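Local coordinates for sensor protein (Vibrio parahaemolyticus, PDB 3I9Y), which acts as the TMAO-responsive receptor TorS, of which this is the sensor domain, and probably uses ATP to phosphorylate a protein histidine, at residues K95-R100 with F233-Q238; V101-L106 with G227-V232; F171-Q176 with T194-N199. All blocks are in the same frame, centred on the assembly; numbering follows the deposited sequence.

Interaction 1 (K95-R100 with F233-Q238)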
ATOM      1  N   LYS A  95      -5.926  -0.973  -6.148  1.00 27.44           N
ATOM      2  CA  LYS A  95      -7.058  -1.274  -6.989  1.00 28.90           C
ATOM      3  C   LYS A  95      -8.328  -0.598  -6.624  1.00 26.47           C
ATOM      4  O   LYS A  95      -9.014  -0.090  -7.510  1.00 28.24           O
ATOM      5  CB  LYS A  95      -7.352  -2.775  -6.880  1.00 33.00           C
ATOM      6  CG  LYS A  95      -8.424  -3.232  -7.711  1.00 37.62           C
ATOM      7  CD  LYS A  95      -7.675  -2.919  -9.017  1.00 42.73           C
ATOM      8  CE  LYS A  95      -8.314  -1.528  -9.793  1.00 46.59           C
ATOM      9  NZ  LYS A  95      -7.887  -1.213 -11.341  1.00 46.09           N
ATOM     10  N   GLU A  96      -8.697  -0.599  -5.355  1.00 24.36           N
ATOM     11  CA  GLU A  96      -9.875   0.013  -4.918  1.00 23.18           C
ATOM     12  C   GLU A  96      -9.695   1.548  -5.351  1.00 24.91           C
ATOM     13  O   GLU A  96     -10.692   2.202  -5.797  1.00 25.52           O
ATOM     14  CB  GLU A  96     -10.166  -0.049  -3.414  1.00 23.44           C
ATOM     15  CG  GLU A  96     -10.699  -1.551  -2.732  1.00 30.48           C
ATOM     16  CD  GLU A  96     -12.275  -1.813  -2.876  1.00 34.63           C
ATOM     17  OE1 GLU A  96     -12.910  -0.868  -3.566  1.00 36.94           O
ATOM     18  OE2 GLU A  96     -12.915  -2.843  -2.289  1.00 33.28           O
ATOM     19  N   ILE A  97      -8.530   2.159  -5.017  1.00 22.23           N
ATOM     20  CA  ILE A  97      -8.308   3.528  -5.349  1.00 21.16           C
ATOM     21  C   ILE A  97      -8.344   3.809  -6.893  1.00 21.09           C
ATOM     22  O   ILE A  97      -8.975   4.748  -7.268  1.00 21.42           O
ATOM     23  CB  ILE A  97      -6.948   3.991  -4.743  1.00 19.58           C
ATOM     24  CG1 ILE A  97      -7.093   4.043  -3.201  1.00 18.04           C
ATOM     25  CG2 ILE A  97      -6.644   5.379  -5.260  1.00 18.74           C
ATOM     26  CD1 ILE A  97      -5.683   3.768  -2.486  1.00 18.71           C
ATOM     27  N   ASP A  98      -7.651   3.051  -7.766  1.00 20.29           N
ATOM     28  CA  ASP A  98      -7.704   3.360  -9.144  1.00 21.88           C
ATOM     29  C   ASP A  98      -9.108   3.193  -9.755  1.00 21.45           C
ATOM     30  O   ASP A  98      -9.466   4.000 -10.558  1.00 17.52           O
ATOM     31  CB  ASP A  98      -6.712   2.543  -9.993  1.00 23.68           C
ATOM     32  CG  ASP A  98      -5.202   2.925  -9.586  1.00 31.11           C
ATOM     33  OD1 ASP A  98      -4.989   3.911  -8.789  1.00 30.99           O
ATOM     34  OD2 ASP A  98      -4.250   2.303 -10.064  1.00 31.96           O
ATOM     35  N   THR A  99      -9.845   2.200  -9.322  1.00 19.01           N
ATOM     36  CA  THR A  99     -11.183   2.051  -9.843  1.00 21.35           C
ATOM     37  C   THR A  99     -12.006   3.303  -9.451  1.00 20.40           C
ATOM     38  O   THR A  99     -12.724   3.867 -10.233  1.00 19.40           O
ATOM     39  CB  THR A  99     -11.862   0.775  -9.193  1.00 20.60           C
ATOM     40  OG1 THR A  99     -10.963  -0.285  -9.694  1.00 27.33           O
ATOM     41  CG2 THR A  99     -13.242   0.419  -9.956  1.00 22.37           C
ATOM     42  N   ARG A 100     -11.891   3.722  -8.237  1.00 18.57           N
ATOM     43  CA  ARG A 100     -12.687   4.857  -7.829  1.00 19.28           C
ATOM     44  C   ARG A 100     -12.278   6.212  -8.553  1.00 16.71           C
ATOM     45  O   ARG A 100     -13.160   7.041  -8.860  1.00 15.67           O
ATOM     46  CB  ARG A 100     -12.541   4.988  -6.283  1.00 22.28           C
ATOM     47  CG  ARG A 100     -13.569   4.137  -5.482  1.00 26.15           C
ATOM     48  CD  ARG A 100     -12.841   3.306  -4.331  1.00 33.66           C
ATOM     49  NE  ARG A 100     -13.618   2.263  -3.536  1.00 28.58           N
ATOM     50  CZ  ARG A 100     -14.667   2.681  -2.899  1.00 29.73           C
ATOM     51  NH1 ARG A 100     -14.999   3.933  -2.989  1.00 27.93           N
ATOM     52  NH2 ARG A 100     -15.345   1.930  -2.111  1.00 31.09           N
ATOM     53  N   PHE A 233     -10.780   9.179  -0.387  1.00 18.49           N
ATOM     54  CA  PHE A 233      -9.768   9.786   0.405  1.00 17.86           C
ATOM     55  C   PHE A 233      -9.595   8.905   1.735  1.00 19.41           C
ATOM     56  O   PHE A 233      -8.480   8.879   2.283  1.00 17.25           O
ATOM     57  CB  PHE A 233     -10.221  11.241   0.841  1.00 20.11           C
ATOM     58  CG  PHE A 233     -10.119  12.227  -0.312  1.00 19.09           C
ATOM     59  CD1 PHE A 233      -8.875  12.737  -0.704  1.00 17.96           C
ATOM     60  CD2 PHE A 233     -11.303  12.542  -1.000  1.00 18.42           C
ATOM     61  CE1 PHE A 233      -8.838  13.557  -1.770  1.00 20.30           C
ATOM     62  CE2 PHE A 233     -11.285  13.374  -2.102  1.00 21.36           C
ATOM     63  CZ  PHE A 233     -10.076  13.899  -2.511  1.00 18.24           C
ATOM     64  N   THR A 234     -10.610   8.187   2.228  1.00 19.04           N
ATOM     65  CA  THR A 234     -10.245   7.469   3.433  1.00 20.21           C
ATOM     66  C   THR A 234      -9.520   6.241   2.941  1.00 18.81           C
ATOM     67  O   THR A 234      -8.744   5.748   3.697  1.00 21.10           O
ATOM     68  CB  THR A 234     -11.402   7.007   4.282  1.00 23.21           C
ATOM     69  OG1 THR A 234     -12.099   6.079   3.486  1.00 27.64           O
ATOM     70  CG2 THR A 234     -12.471   8.128   4.449  1.00 22.72           C
ATOM     71  N   ILE A 235      -9.609   5.791   1.667  1.00 18.22           N
ATOM     72  CA  ILE A 235      -8.815   4.573   1.222  1.00 16.28           C
ATOM     73  C   ILE A 235      -7.352   5.035   0.998  1.00 17.50           C
ATOM     74  O   ILE A 235      -6.360   4.319   1.320  1.00 17.27           O
ATOM     75  CB  ILE A 235      -9.397   3.948  -0.042  1.00 15.56           C
ATOM     76  CG1 ILE A 235     -10.907   3.567   0.269  1.00 15.57           C
ATOM     77  CG2 ILE A 235      -8.582   2.661  -0.306  1.00 16.46           C
ATOM     78  CD1 ILE A 235     -11.664   3.085  -1.051  1.00 24.06           C
ATOM     79  N   LEU A 236      -7.189   6.318   0.584  1.00 16.66           N
ATOM     80  CA  LEU A 236      -5.819   6.868   0.415  1.00 16.51           C
ATOM     81  C   LEU A 236      -5.131   6.923   1.788  1.00 17.58           C
ATOM     82  O   LEU A 236      -3.850   6.668   1.864  1.00 17.84           O
ATOM     83  CB  LEU A 236      -5.771   8.286  -0.223  1.00 15.65           C
ATOM     84  CG  LEU A 236      -6.096   8.113  -1.731  1.00 17.33           C
ATOM     85  CD1 LEU A 236      -6.378   9.648  -2.232  1.00 18.13           C
ATOM     86  CD2 LEU A 236      -4.869   7.652  -2.556  1.00 11.48           C
ATOM     87  N   LEU A 237      -5.903   7.240   2.848  1.00 18.03           N
ATOM     88  CA  LEU A 237      -5.246   7.235   4.176  1.00 19.69           C
ATOM     89  C   LEU A 237      -4.888   5.791   4.621  1.00 19.94           C
ATOM     90  O   LEU A 237      -3.829   5.613   5.275  1.00 19.46           O
ATOM     91  CB  LEU A 237      -6.108   7.926   5.333  1.00 20.12           C
ATOM     92  CG  LEU A 237      -6.462   9.377   4.767  1.00 25.18           C
ATOM     93  CD1 LEU A 237      -7.664  10.071   5.396  1.00 24.73           C
ATOM     94  CD2 LEU A 237      -5.170  10.297   5.047  1.00 25.35           C
ATOM     95  N   GLN A 238      -5.771   4.788   4.305  1.00 16.76           N
ATOM     96  CA  GLN A 238      -5.418   3.475   4.703  1.00 18.10           C
ATOM     97  C   GLN A 238      -4.157   3.052   3.901  1.00 17.41           C
ATOM     98  O   GLN A 238      -3.393   2.349   4.439  1.00 16.52           O
ATOM     99  CB  GLN A 238      -6.586   2.516   4.363  1.00 18.36           C
ATOM    100  CG  GLN A 238      -7.717   2.800   5.399  1.00 21.87           C
ATOM    101  CD  GLN A 238      -9.128   2.345   4.745  1.00 25.93           C
ATOM    102  OE1 GLN A 238      -9.198   2.022   3.566  1.00 26.01           O
ATOM    103  NE2 GLN A 238     -10.139   2.404   5.470  1.00 25.56           N
TER

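Interaction 2 (V101-L106 with G227-V232)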
ATOM      1  N   VAL A 101     -10.955   6.396  -8.803  1.00 13.40           N
ATOM      2  CA  VAL A 101     -10.475   7.579  -9.436  1.00 14.17           C
ATOM      3  C   VAL A 101     -11.008   7.542 -10.883  1.00 15.31           C
ATOM      4  O   VAL A 101     -11.618   8.572 -11.349  1.00 16.31           O
ATOM      5  CB  VAL A 101      -8.945   7.641  -9.340  1.00 14.21           C
ATOM      6  CG1 VAL A 101      -8.343   8.713 -10.454  1.00 12.24           C
ATOM      7  CG2 VAL A 101      -8.509   7.876  -7.844  1.00 13.46           C
ATOM      8  N   GLU A 102     -11.021   6.378 -11.540  1.00 13.94           N
ATOM      9  CA  GLU A 102     -11.498   6.294 -12.911  1.00 16.33           C
ATOM     10  C   GLU A 102     -13.041   6.571 -12.890  1.00 17.78           C
ATOM     11  O   GLU A 102     -13.468   7.348 -13.734  1.00 17.75           O
ATOM     12  CB  GLU A 102     -11.218   4.963 -13.551  1.00 15.86           C
ATOM     13  CG  GLU A 102     -11.755   4.735 -14.969  1.00 17.27           C
ATOM     14  CD  GLU A 102     -11.210   5.748 -15.930  1.00 21.66           C
ATOM     15  OE1 GLU A 102     -10.172   6.534 -15.646  1.00 23.15           O
ATOM     16  OE2 GLU A 102     -11.857   5.874 -17.048  1.00 26.21           O
ATOM     17  N   GLU A 103     -13.846   6.094 -11.939  1.00 17.98           N
ATOM     18  CA  GLU A 103     -15.276   6.495 -11.971  1.00 18.79           C
ATOM     19  C   GLU A 103     -15.413   8.018 -11.799  1.00 18.27           C
ATOM     20  O   GLU A 103     -16.312   8.683 -12.361  1.00 16.56           O
ATOM     21  CB  GLU A 103     -16.089   5.973 -10.751  1.00 21.37           C
ATOM     22  CG  GLU A 103     -15.979   4.410 -10.728  1.00 25.52           C
ATOM     23  CD  GLU A 103     -16.634   3.764  -9.455  1.00 28.15           C
ATOM     24  OE1 GLU A 103     -16.731   2.528  -9.541  1.00 29.45           O
ATOM     25  OE2 GLU A 103     -17.018   4.397  -8.431  1.00 28.42           O
ATOM     26  N   MET A 104     -14.568   8.549 -10.928  1.00 19.02           N
ATOM     27  CA  MET A 104     -14.621  10.002 -10.658  1.00 18.07           C
ATOM     28  C   MET A 104     -14.175  10.815 -11.922  1.00 19.42           C
ATOM     29  O   MET A 104     -14.724  11.998 -12.127  1.00 17.69           O
ATOM     30  CB  MET A 104     -13.743  10.402  -9.469  1.00 16.65           C
ATOM     31  CG  MET A 104     -14.472   9.834  -8.223  1.00 17.97           C
ATOM     32  SD  MET A 104     -13.420  10.421  -6.768  1.00 26.51           S
ATOM     33  CE  MET A 104     -13.050   9.245  -6.717  1.00 20.32           C
ATOM     34  N   ARG A 105     -13.158  10.321 -12.655  1.00 14.95           N
ATOM     35  CA  ARG A 105     -12.694  11.042 -13.860  1.00 15.46           C
ATOM     36  C   ARG A 105     -13.929  10.971 -14.882  1.00 17.04           C
ATOM     37  O   ARG A 105     -14.240  12.024 -15.564  1.00 16.99           O
ATOM     38  CB  ARG A 105     -11.494  10.336 -14.593  1.00 13.31           C
ATOM     39  CG  ARG A 105     -11.002  11.178 -15.895  1.00 15.54           C
ATOM     40  CD  ARG A 105      -9.751  10.233 -16.439  1.00 14.58           C
ATOM     41  NE  ARG A 105     -10.442   9.054 -17.060  1.00 15.89           N
ATOM     42  CZ  ARG A 105     -11.147   9.128 -18.203  1.00 19.92           C
ATOM     43  NH1 ARG A 105     -11.243  10.299 -18.821  1.00 21.93           N
ATOM     44  NH2 ARG A 105     -11.816   8.128 -18.775  1.00 16.19           N
ATOM     45  N   LEU A 106     -14.587   9.825 -15.072  1.00 13.71           N
ATOM     46  CA  LEU A 106     -15.674   9.837 -16.058  1.00 15.62           C
ATOM     47  C   LEU A 106     -16.847  10.828 -15.655  1.00 16.94           C
ATOM     48  O   LEU A 106     -17.494  11.399 -16.501  1.00 16.47           O
ATOM     49  CB  LEU A 106     -16.381   8.413 -16.151  1.00 14.47           C
ATOM     50  CG  LEU A 106     -15.293   7.470 -16.711  1.00 16.37           C
ATOM     51  CD1 LEU A 106     -15.826   6.031 -16.662  1.00 17.43           C
ATOM     52  CD2 LEU A 106     -15.315   7.765 -18.206  1.00 19.02           C
ATOM     53  N   GLY A 227     -19.993  13.092  -5.009  1.00 22.18           N
ATOM     54  CA  GLY A 227     -19.851  13.212  -3.616  1.00 21.83           C
ATOM     55  C   GLY A 227     -19.834  11.831  -2.888  1.00 24.03           C
ATOM     56  O   GLY A 227     -19.115  11.680  -1.914  1.00 23.86           O
ATOM     57  N   LYS A 228     -20.463  10.809  -3.489  1.00 24.98           N
ATOM     58  CA  LYS A 228     -20.501   9.519  -2.823  1.00 25.47           C
ATOM     59  C   LYS A 228     -19.086   8.961  -2.921  1.00 25.03           C
ATOM     60  O   LYS A 228     -18.679   8.114  -2.023  1.00 24.08           O
ATOM     61  CB  LYS A 228     -21.451   8.545  -3.523  1.00 25.57           C
ATOM     62  CG  LYS A 228     -22.954   8.797  -3.265  1.00 29.56           C
ATOM     63  CD  LYS A 228     -23.701   7.655  -4.170  1.00 32.95           C
ATOM     64  CE  LYS A 228     -25.165   7.997  -4.237  1.00 38.01           C
ATOM     65  NZ  LYS A 228     -25.525   9.319  -3.208  1.00 43.47           N
ATOM     66  N   ARG A 229     -18.319   9.416  -3.909  1.00 21.67           N
ATOM     67  CA  ARG A 229     -16.938   8.733  -4.103  1.00 20.75           C
ATOM     68  C   ARG A 229     -15.850   9.348  -3.274  1.00 19.44           C
ATOM     69  O   ARG A 229     -14.709   9.027  -3.366  1.00 16.49           O
ATOM     70  CB  ARG A 229     -16.590   8.638  -5.655  1.00 20.28           C
ATOM     71  CG  ARG A 229     -17.655   7.669  -6.141  1.00 22.63           C
ATOM     72  CD  ARG A 229     -17.998   7.794  -7.448  1.00 22.34           C
ATOM     73  NE  ARG A 229     -18.646   6.622  -8.000  1.00 19.64           N
ATOM     74  CZ  ARG A 229     -19.972   6.478  -8.177  1.00 20.13           C
ATOM     75  NH1 ARG A 229     -20.881   7.430  -7.799  1.00 18.03           N
ATOM     76  NH2 ARG A 229     -20.349   5.360  -8.837  1.00 20.48           N
ATOM     77  N   GLN A 230     -16.249  10.307  -2.402  1.00 19.05           N
ATOM     78  CA  GLN A 230     -15.297  10.955  -1.569  1.00 17.70           C
ATOM     79  C   GLN A 230     -14.723   9.918  -0.580  1.00 16.52           C
ATOM     80  O   GLN A 230     -13.662  10.206  -0.048  1.00 15.43           O
ATOM     81  CB  GLN A 230     -15.873  12.217  -0.665  1.00 19.78           C
ATOM     82  CG  GLN A 230     -16.220  13.316  -1.544  1.00 23.91           C
ATOM     83  CD  GLN A 230     -17.026  14.387  -0.667  1.00 28.32           C
ATOM     84  OE1 GLN A 230     -18.280  14.227  -0.347  1.00 26.69           O
ATOM     85  NE2 GLN A 230     -16.271  15.368  -0.215  1.00 25.77           N
ATOM     86  N   VAL A 231     -15.339   8.756  -0.406  1.00 16.62           N
ATOM     87  CA  VAL A 231     -14.762   7.627   0.459  1.00 19.69           C
ATOM     88  C   VAL A 231     -13.377   7.307  -0.131  1.00 18.07           C
ATOM     89  O   VAL A 231     -12.554   6.744   0.590  1.00 20.02           O
ATOM     90  CB  VAL A 231     -15.491   6.209   0.419  1.00 22.92           C
ATOM     91  CG1 VAL A 231     -16.977   6.378   0.476  1.00 25.27           C
ATOM     92  CG2 VAL A 231     -15.438   5.671  -0.941  1.00 24.03           C
ATOM     93  N   VAL A 232     -13.039   7.674  -1.395  1.00 17.58           N
ATOM     94  CA  VAL A 232     -11.626   7.333  -1.910  1.00 16.27           C
ATOM     95  C   VAL A 232     -10.526   8.007  -1.019  1.00 18.12           C
ATOM     96  O   VAL A 232      -9.422   7.510  -0.851  1.00 16.86           O
ATOM     97  CB  VAL A 232     -11.506   7.748  -3.333  1.00 16.48           C
ATOM     98  CG1 VAL A 232     -11.300   9.286  -3.419  1.00 16.79           C
ATOM     99  CG2 VAL A 232     -10.278   7.105  -3.956  1.00 17.66           C
TER

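Interaction 3 (F171-Q176 with T194-N199)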
ATOM      1  N   PHE A 171     -12.692  21.028 -13.570  1.00 19.54           N
ATOM      2  CA  PHE A 171     -11.356  20.584 -13.879  1.00 19.74           C
ATOM      3  C   PHE A 171     -10.457  20.661 -12.602  1.00 19.99           C
ATOM      4  O   PHE A 171      -9.559  19.765 -12.424  1.00 19.81           O
ATOM      5  CB  PHE A 171     -10.715  21.453 -15.002  1.00 18.99           C
ATOM      6  CG  PHE A 171     -11.239  21.140 -16.401  1.00 20.53           C
ATOM      7  CD1 PHE A 171     -12.034  19.982 -16.592  1.00 22.72           C
ATOM      8  CD2 PHE A 171     -10.887  21.927 -17.509  1.00 21.71           C
ATOM      9  CE1 PHE A 171     -12.522  19.575 -17.901  1.00 21.37           C
ATOM     10  CE2 PHE A 171     -11.278  21.612 -18.787  1.00 19.99           C
ATOM     11  CZ  PHE A 171     -12.117  20.433 -19.037  1.00 22.93           C
ATOM     12  N   LYS A 172     -10.662  21.677 -11.766  1.00 18.07           N
ATOM     13  CA  LYS A 172      -9.812  21.754 -10.630  1.00 20.68           C
ATOM     14  C   LYS A 172     -10.159  20.540  -9.653  1.00 19.90           C
ATOM     15  O   LYS A 172      -9.270  20.008  -9.021  1.00 19.49           O
ATOM     16  CB  LYS A 172      -9.979  23.042  -9.703  1.00 20.07           C
ATOM     17  CG  LYS A 172      -8.712  22.872  -8.567  1.00 26.76           C
ATOM     18  CD  LYS A 172      -7.481  21.447  -8.567  1.00 26.81           C
ATOM     19  CE  LYS A 172      -5.961  21.230  -7.837  1.00 26.49           C
ATOM     20  NZ  LYS A 172      -4.724  19.806  -7.788  1.00 22.75           N
ATOM     21  N   MET A 173     -11.412  20.146  -9.531  1.00 18.04           N
ATOM     22  CA  MET A 173     -11.681  18.987  -8.547  1.00 22.53           C
ATOM     23  C   MET A 173     -10.999  17.675  -9.160  1.00 22.06           C
ATOM     24  O   MET A 173     -10.464  16.857  -8.454  1.00 20.87           O
ATOM     25  CB  MET A 173     -13.178  18.818  -8.447  1.00 23.55           C
ATOM     26  CG  MET A 173     -13.633  20.057  -7.463  1.00 31.30           C
ATOM     27  SD  MET A 173     -15.460  20.042  -7.390  1.00 39.64           S
ATOM     28  CE  MET A 173     -15.799  18.544  -6.762  1.00 34.90           C
ATOM     29  N   LEU A 174     -11.002  17.516 -10.491  1.00 21.92           N
ATOM     30  CA  LEU A 174     -10.349  16.336 -11.062  1.00 21.82           C
ATOM     31  C   LEU A 174      -8.794  16.437 -10.879  1.00 20.89           C
ATOM     32  O   LEU A 174      -8.103  15.452 -10.586  1.00 20.35           O
ATOM     33  CB  LEU A 174     -10.633  16.311 -12.535  1.00 23.80           C
ATOM     34  CG  LEU A 174     -10.717  14.993 -13.213  1.00 27.06           C
ATOM     35  CD1 LEU A 174     -10.290  15.130 -14.678  1.00 27.68           C
ATOM     36  CD2 LEU A 174     -10.112  13.682 -12.477  1.00 26.70           C
ATOM     37  N   ASN A 175      -8.216  17.605 -10.983  1.00 18.40           N
ATOM     38  CA  ASN A 175      -6.765  17.727 -10.752  1.00 17.19           C
ATOM     39  C   ASN A 175      -6.515  17.356  -9.277  1.00 16.60           C
ATOM     40  O   ASN A 175      -5.476  16.715  -9.014  1.00 17.00           O
ATOM     41  CB  ASN A 175      -6.233  19.261 -10.973  1.00 16.72           C
ATOM     42  CG  ASN A 175      -6.184  19.656 -12.505  1.00 18.42           C
ATOM     43  OD1 ASN A 175      -6.196  18.780 -13.404  1.00 17.52           O
ATOM     44  ND2 ASN A 175      -6.144  20.942 -12.786  1.00 12.44           N
ATOM     45  N   GLN A 176      -7.375  17.768  -8.343  1.00 15.78           N
ATOM     46  CA  GLN A 176      -7.201  17.424  -6.886  1.00 19.11           C
ATOM     47  C   GLN A 176      -7.170  15.896  -6.685  1.00 19.22           C
ATOM     48  O   GLN A 176      -6.306  15.382  -6.005  1.00 19.04           O
ATOM     49  CB  GLN A 176      -8.398  17.948  -5.969  1.00 17.36           C
ATOM     50  CG  GLN A 176      -8.288  19.516  -5.928  1.00 23.94           C
ATOM     51  CD  GLN A 176      -9.484  20.054  -5.212  1.00 24.92           C
ATOM     52  OE1 GLN A 176     -10.653  19.666  -5.442  1.00 26.57           O
ATOM     53  NE2 GLN A 176      -9.202  20.878  -4.263  1.00 27.33           N
ATOM     54  N   THR A 194     -10.111  17.910   2.382  1.00 27.44           N
ATOM     55  CA  THR A 194     -11.177  18.854   2.868  1.00 28.42           C
ATOM     56  C   THR A 194     -11.278  19.968   1.743  1.00 27.40           C
ATOM     57  O   THR A 194     -12.344  20.483   1.440  1.00 26.33           O
ATOM     58  CB  THR A 194     -10.877  19.522   4.294  1.00 31.27           C
ATOM     59  OG1 THR A 194      -9.943  20.589   4.088  1.00 36.52           O
ATOM     60  CG2 THR A 194     -10.289  18.653   5.227  1.00 29.39           C
ATOM     61  N   ALA A 195     -10.173  20.220   1.088  1.00 27.71           N
ATOM     62  CA  ALA A 195     -10.247  21.123  -0.041  1.00 29.60           C
ATOM     63  C   ALA A 195     -11.233  20.586  -1.194  1.00 31.46           C
ATOM     64  O   ALA A 195     -12.037  21.331  -1.783  1.00 33.45           O
ATOM     65  CB  ALA A 195      -8.890  21.324  -0.585  1.00 27.93           C
ATOM     66  N   PHE A 196     -11.303  19.293  -1.432  1.00 29.84           N
ATOM     67  CA  PHE A 196     -12.088  18.775  -2.550  1.00 27.59           C
ATOM     68  C   PHE A 196     -13.433  18.851  -2.023  1.00 27.80           C
ATOM     69  O   PHE A 196     -14.415  19.126  -2.762  1.00 26.38           O
ATOM     70  CB  PHE A 196     -11.745  17.236  -2.760  1.00 27.50           C
ATOM     71  CG  PHE A 196     -12.666  16.512  -3.715  1.00 25.62           C
ATOM     72  CD1 PHE A 196     -12.269  16.320  -5.067  1.00 26.66           C
ATOM     73  CD2 PHE A 196     -13.850  16.003  -3.296  1.00 26.19           C
ATOM     74  CE1 PHE A 196     -13.091  15.630  -5.957  1.00 25.96           C
ATOM     75  CE2 PHE A 196     -14.698  15.298  -4.172  1.00 25.25           C
ATOM     76  CZ  PHE A 196     -14.346  15.111  -5.506  1.00 26.30           C
ATOM     77  N   GLU A 197     -13.585  18.581  -0.703  1.00 28.43           N
ATOM     78  CA  GLU A 197     -14.984  18.635  -0.201  1.00 28.61           C
ATOM     79  C   GLU A 197     -15.597  20.111  -0.255  1.00 28.39           C
ATOM     80  O   GLU A 197     -16.800  20.298  -0.478  1.00 27.17           O
ATOM     81  CB  GLU A 197     -15.043  18.231   1.253  1.00 32.53           C
ATOM     82  CG  GLU A 197     -16.461  18.380   1.798  1.00 38.95           C
ATOM     83  CD  GLU A 197     -16.583  17.788   3.259  1.00 43.23           C
ATOM     84  OE1 GLU A 197     -15.662  17.953   4.150  1.00 45.47           O
ATOM     85  OE2 GLU A 197     -17.611  17.101   3.515  1.00 46.57           O
ATOM     86  N   ASN A 198     -14.788  21.101   0.030  1.00 29.62           N
ATOM     87  CA  ASN A 198     -15.281  22.541   0.048  1.00 32.19           C
ATOM     88  C   ASN A 198     -15.641  22.874  -1.467  1.00 33.24           C
ATOM     89  O   ASN A 198     -16.722  23.371  -1.750  1.00 35.60           O
ATOM     90  CB  ASN A 198     -14.165  23.457   0.521  1.00 32.78           C
ATOM     91  CG  ASN A 198     -13.816  23.284   2.073  1.00 34.95           C
ATOM     92  OD1 ASN A 198     -14.699  22.834   2.938  1.00 37.08           O
ATOM     93  ND2 ASN A 198     -12.520  23.665   2.446  1.00 35.91           N
ATOM     94  N   ASN A 199     -14.825  22.415  -2.423  1.00 32.25           N
ATOM     95  CA  ASN A 199     -15.112  22.657  -3.865  1.00 31.32           C
ATOM     96  C   ASN A 199     -16.363  22.048  -4.282  1.00 30.91           C
ATOM     97  O   ASN A 199     -17.118  22.623  -5.039  1.00 30.85           O
ATOM     98  CB  ASN A 199     -14.032  22.135  -4.712  1.00 32.81           C
ATOM     99  CG  ASN A 199     -12.941  22.981  -4.666  1.00 37.38           C
ATOM    100  OD1 ASN A 199     -13.166  24.094  -4.215  1.00 41.62           O
ATOM    101  ND2 ASN A 199     -11.682  22.579  -5.086  1.00 38.61           N
TER

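Interaction 1 (K95-R100 with F233-Q238)
Arg100 NE, lying against Ile235 CD1, donates to Glu96 OE1 one helical turn earlier, 3.2 Å away and almost straight at 174°. The hydrogen bond, part of a salt bridge, runs in the guanidinium plane but meets the anti side of the carboxylate oxygen, well out of the carboxylate plane. The guanidinium lies across the end of Ile235, the two side chains roughly perpendicular. Ile235 CD1 sits over one face, off-centre toward the rim and 3.3 Å from Arg100 NE, while Glu96 CB approaches the same methyl at 4.2 Å. Deeper in, Ile97 and Ile235 lie side by side, pointing opposite ways, with Ile97 CG1 against Ile235 CG2 at 3.5 Å. Ile97 CG2 reaches Leu236 CD2 at 4.0 Å. The helices 63-114 and 232-267, of the two stacked four-helix bundles of the TorS sensor domain, run antiparallel here, their local axes 9.7 Å apart. With no hydrogen bond crossing between the segments, apolar packing joins them, and the intrahelical ion pair probably helps keep an arginine face against the isoleucine.

Interaction 2 (V101-L106 with G227-V232)
Glu103 and Arg229 reach out from their own segments and meet nearly square to each other. The glutamate is extended beyond CG and the arginine from CG to NE, and the carboxylate oxygen OE2 meets the NE side of the guanidinium. Arg229 NE donates to Glu103 OE2 at 2.8 Å in a nearly straight bond (169°) that belongs to a salt bridge. The carboxylate comes to the guanidinium edge, close to its plane, yet the two planes stand 71° apart; OE2 is met on its anti side, well out of the carboxylate plane, and one N-H makes the bond. Arg229 NH1 pairs with Glu225, which shares the guanidinium between two acids and probably fixes its rotation. This is where helix 63-114, here within a predicted coiled coil, passes the junction between helices 213-228 and 232-267. Beside the ion pair Met104 lies along the aliphatic base of Arg229, the two chains antiparallel, with Met104 CG 3.5 Å from Arg229 CB. The thioether methyl turns to the valine, Met104 CE lying 3.7 Å from Val232 CG1, although the position of CE is less sure. Val101 joins this apolar patch more loosely, its CG2 4.3 Å from Val232 CG2. Ile177 of helix 158-180 packs on both Val101 and Met104 from outside the pair.

Interaction 3 (F171-Q176 with T194-N199)
Phe196 holds CG anti to its backbone N (chi1 169°), which swings the ring toward helix 158-180, and Met173 bends at chi3 (60°) to bring its methyl over that ring. The methionine chain stands crosswise to the phenylalanine. Met173 CE lies over one face, offset toward the rim and 3.9 Å from Phe196 CZ, in a CH-pi contact; the sulfur stands farther above the same ring, giving a longer Met-aromatic contact. At the ring edge, in its plane, Met173 O approaches Phe196 CE1 at 3.8 Å. Helices 158-180 and 186-208 follow each other in the chain and pack antiparallel as a helical hairpin, with local axes 10.0 Å apart. Met173 also flanks Asn199, the two side chains heading in contrary directions, its CG 3.5 Å from Asn199 CB. The polar part is a hydrogen bond between the two side-chain amides: Asn199 ND2 donates to Gln176 OE1 at 3.1 Å, bent to 153°. It is poorly aimed, for the donor stands above the carbonyl plane rather than on a lone pair and nearly at a right angle to the C=O bond; the two amide planes are moderately turned against each other. Gln176 NE2 lies equally close to Asn199 ND2, at 3.1 Å, but both are donors and do not bond. Gln176 OE1 also rests 3.3 Å from Phe196 CA, packed against the opposing helix backbone, and Gln176 NE2 approaches the Ala195 methyl at 3.7 Å. Leu200 and Met203 of helix 186-208 pack against Met173.

Interactions 1 and 2 are successive steps along helix 63-114, with centres about 9 Å apart. Val232 is shared ground between them: its CG2 lies 3.9 Å from Arg100 CB and 4.2 Å from Ile97 CG2. Interaction 3, the helix 158-180 and 186-208 pairing, has its centre about 11 Å from that of interaction 2 and about 16 Å from that of interaction 1. Phe196 ties it to both: Gln230 CG approaches Phe196 CE2 at 3.6 Å, and Phe233 CZ approaches Phe196 CB at 3.7 Å. All three lie in the sensor domain, whereas the kinase domains belong to parts of the protein outside this chain.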